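Local coordinates for protein 401aa long hypothetical glucose-1-phosphate thymidylyltransferase (Sulfolobus tokodaii, PDB 2GGO) that probably transfers nucleotidyl groups to sugar 1-phosphates and acetylates amino-sugar phosphates, a bifunctional enzyme in the synthesis of UDP-N-acetylglucosamine and UDP-N-acetylgalactosamine, at residues Val51-Lys56 with Ile68-Gln73. Residues are numbered along the deposited sequence; the frame is centred on the assembly and turned at random.
Sequences VIVSSK and ISIVTQ
Val51 donates its N-H to Ser69 O (2.7 Å between Val51 N and Ser69 O) and accepts Val71 N at its own carbonyl, two of the bonds that join a parallel strand pair. Strands 48-53 and 69-72, linked by helix 58-64, form a beta-alpha-beta crossover in the GT-A-type, Rossmann-like nucleotidyltransferase domain, with 69-72 at the edge of its mixed sheet. Val51 CG2 meets Ile68 CG2 at 3.7 Å, and the Val51 side chain packs on Ile34 of helix 33-43, on the face that helix 58-64 also covers. Ile52 points to the other face, with Val71 as its neighbour in register. Its own backbone polar groups bond away from 69-72, to Ile5 of strand 2-6 and to Ala7 just beyond it, while its CA-H is directed at Val71 O (Ile52 CA to Val71 O 3.0 Å). The Ile52 and Gln73 side chains cross at about a right angle, with Ile52 CG2, anti to the backbone N (CG1 at chi1 -63°), 3.7 Å from Gln73 CB. Val53 turns back to the helix-covered face: its CG2 lies 3.5 Å from Ile70 CG2, and both side chains rest on Phe61 of helix 58-64. Val53 N binds Val71 O from a position tilted 27° from the carbonyl plane; the same oxygen also receives the CA-H of Ile52. Past the strand, Ser54 OG receives Lys56 NZ, and Ser55 carries its CA to 4.1 Å from Thr72 CG2. Gln73 follows directly after the edge strand; it probably helps bind the ribonucleoside triphosphate, consistent with its side chain touching Ala8 of the nucleotide-binding loop. Its backbone is tied to the neighbouring strand by Gln73 N donating to Val53 O at 2.7 Å, nearly in line with the carbonyl bond (173° at the oxygen).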
ATOM      1  N   VAL A  51       7.626   0.031  16.006  1.00 34.79           N
ATOM      2  CA  VAL A  51       6.948  -0.875  15.066  1.00 34.76           C
ATOM      3  C   VAL A  51       6.885  -2.318  15.580  1.00 35.04           C
ATOM      4  O   VAL A  51       7.900  -2.916  15.881  1.00 35.33           O
ATOM      5  CB  VAL A  51       7.609  -0.853  13.669  1.00 35.01           C
ATOM      6  CG1 VAL A  51       6.643  -1.385  12.633  1.00 33.20           C
ATOM      7  CG2 VAL A  51       8.018   0.538  13.328  1.00 33.73           C
ATOM      8  N   ILE A  52       5.694  -2.877  15.681  1.00 36.02           N
ATOM      9  CA  ILE A  52       5.573  -4.312  15.926  1.00 37.92           C
ATOM     10  C   ILE A  52       5.599  -5.027  14.565  1.00 38.60           C
ATOM     11  O   ILE A  52       4.825  -4.724  13.661  1.00 37.98           O
ATOM     12  CB  ILE A  52       4.320  -4.642  16.730  1.00 38.36           C
ATOM     13  CG1 ILE A  52       4.442  -3.959  18.105  1.00 40.57           C
ATOM     14  CG2 ILE A  52       4.153  -6.168  16.894  1.00 39.39           C
ATOM     15  CD1 ILE A  52       3.174  -3.278  18.585  1.00 39.37           C
ATOM     16  N   VAL A  53       6.549  -5.932  14.430  1.00 39.21           N
ATOM     17  CA  VAL A  53       6.825  -6.602  13.180  1.00 40.53           C
ATOM     18  C   VAL A  53       6.857  -8.122  13.417  1.00 42.69           C
ATOM     19  O   VAL A  53       6.725  -8.589  14.554  1.00 43.11           O
ATOM     20  CB  VAL A  53       8.155  -6.091  12.558  1.00 39.69           C
ATOM     21  CG1 VAL A  53       8.151  -4.599  12.492  1.00 38.80           C
ATOM     22  CG2 VAL A  53       9.394  -6.567  13.332  1.00 38.75           C
ATOM     23  N   SER A  54       6.995  -8.902  12.349  1.00 44.20           N
ATOM     24  CA  SER A  54       7.215 -10.323  12.516  1.00 45.17           C
ATOM     25  C   SER A  54       8.719 -10.561  12.598  1.00 46.17           C
ATOM     26  O   SER A  54       9.509  -9.744  12.109  1.00 45.69           O
ATOM     27  CB  SER A  54       6.575 -11.085  11.360  1.00 45.49           C
ATOM     28  OG  SER A  54       7.219 -10.753  10.139  1.00 45.05           O
ATOM     29  N   SER A  55       9.117 -11.668  13.228  1.00 48.01           N
ATOM     30  CA  SER A  55      10.553 -12.037  13.374  1.00 49.90           C
ATOM     31  C   SER A  55      11.256 -12.161  12.032  1.00 50.86           C
ATOM     32  O   SER A  55      12.374 -11.645  11.857  1.00 50.50           O
ATOM     33  CB  SER A  55      10.680 -13.336  14.154  1.00 49.97           C
ATOM     34  OG  SER A  55       9.616 -13.419  15.104  1.00 51.46           O
ATOM     35  N   LYS A  56      10.577 -12.822  11.083  1.00 52.55           N
ATOM     36  CA  LYS A  56      10.990 -12.820   9.658  1.00 54.47           C
ATOM     37  C   LYS A  56      11.433 -11.442   9.203  1.00 54.87           C
ATOM     38  O   LYS A  56      12.475 -11.322   8.546  1.00 55.47           O
ATOM     39  CB  LYS A  56       9.894 -13.350   8.701  1.00 54.33           C
ATOM     40  CG  LYS A  56       8.437 -13.300   9.250  1.00 56.24           C
ATOM     41  CD  LYS A  56       7.309 -13.696   8.235  1.00 56.47           C
ATOM     42  CE  LYS A  56       6.734 -12.495   7.425  1.00 57.50           C
ATOM     43  NZ  LYS A  56       5.536 -11.826   8.062  1.00 57.92           N
ATOM     44  N   ILE A  68      13.999   4.424  15.150  1.00 46.86           N
ATOM     45  CA  ILE A  68      12.674   3.888  15.466  1.00 44.18           C
ATOM     46  C   ILE A  68      12.885   2.562  16.141  1.00 43.75           C
ATOM     47  O   ILE A  68      13.808   1.832  15.781  1.00 43.59           O
ATOM     48  CB  ILE A  68      11.780   3.700  14.161  1.00 43.41           C
ATOM     49  CG1 ILE A  68      11.587   5.039  13.436  1.00 42.21           C
ATOM     50  CG2 ILE A  68      10.431   3.072  14.457  1.00 39.31           C
ATOM     51  CD1 ILE A  68      10.574   5.978  14.060  1.00 40.99           C
ATOM     52  N   SER A  69      12.026   2.249  17.099  1.00 43.00           N
ATOM     53  CA  SER A  69      12.146   1.013  17.859  1.00 43.31           C
ATOM     54  C   SER A  69      11.394  -0.112  17.214  1.00 42.88           C
ATOM     55  O   SER A  69      10.205   0.015  16.935  1.00 42.79           O
ATOM     56  CB  SER A  69      11.613   1.209  19.285  1.00 43.33           C
ATOM     57  OG  SER A  69      12.366   2.212  19.972  1.00 44.76           O
ATOM     58  N   ILE A  70      12.069  -1.233  17.020  1.00 43.03           N
ATOM     59  CA  ILE A  70      11.442  -2.353  16.364  1.00 43.17           C
ATOM     60  C   ILE A  70      11.231  -3.471  17.350  1.00 44.25           C
ATOM     61  O   ILE A  70      12.134  -3.855  18.083  1.00 43.95           O
ATOM     62  CB  ILE A  70      12.262  -2.838  15.114  1.00 43.20           C
ATOM     63  CG1 ILE A  70      12.313  -1.761  14.031  1.00 42.70           C
ATOM     64  CG2 ILE A  70      11.651  -4.104  14.512  1.00 42.53           C
ATOM     65  CD1 ILE A  70      13.630  -1.033  13.937  1.00 42.91           C
ATOM     66  N   VAL A  71      10.026  -4.001  17.381  1.00 45.42           N
ATOM     67  CA  VAL A  71       9.707  -5.008  18.359  1.00 47.62           C
ATOM     68  C   VAL A  71       8.978  -6.109  17.632  1.00 49.87           C
ATOM     69  O   VAL A  71       7.960  -5.871  17.000  1.00 49.81           O
ATOM     70  CB  VAL A  71       8.858  -4.395  19.512  1.00 46.89           C
ATOM     71  CG1 VAL A  71       8.266  -5.456  20.402  1.00 46.97           C
ATOM     72  CG2 VAL A  71       9.712  -3.475  20.332  1.00 45.83           C
ATOM     73  N   THR A  72       9.519  -7.316  17.706  1.00 53.08           N
ATOM     74  CA  THR A  72       8.914  -8.460  17.040  1.00 56.82           C
ATOM     75  C   THR A  72       7.713  -8.977  17.817  1.00 59.34           C
ATOM     76  O   THR A  72       7.668  -8.905  19.033  1.00 59.70           O
ATOM     77  CB  THR A  72       9.908  -9.604  16.809  1.00 56.25           C
ATOM     78  OG1 THR A  72      10.183 -10.241  18.055  1.00 58.47           O
ATOM     79  CG2 THR A  72      11.197  -9.097  16.208  1.00 56.35           C
ATOM     80  N   GLN A  73       6.742  -9.497  17.088  1.00 63.19           N
ATOM     81  CA  GLN A  73       5.494  -9.919  17.647  1.00 67.30           C
ATOM     82  C   GLN A  73       5.618 -11.324  18.217  1.00 71.14           C
ATOM     83  O   GLN A  73       6.457 -12.120  17.768  1.00 71.61           O
ATOM     84  CB  GLN A  73       4.421  -9.834  16.567  1.00 66.66           C
ATOM     85  CG  GLN A  73       3.230 -10.732  16.742  1.00 66.44           C
ATOM     86  CD  GLN A  73       1.994 -10.167  16.096  1.00 66.18           C
ATOM     87  OE1 GLN A  73       1.962  -9.011  15.710  1.00 65.60           O
ATOM     88  NE2 GLN A  73       0.958 -10.980  15.987  1.00 67.47           N
TER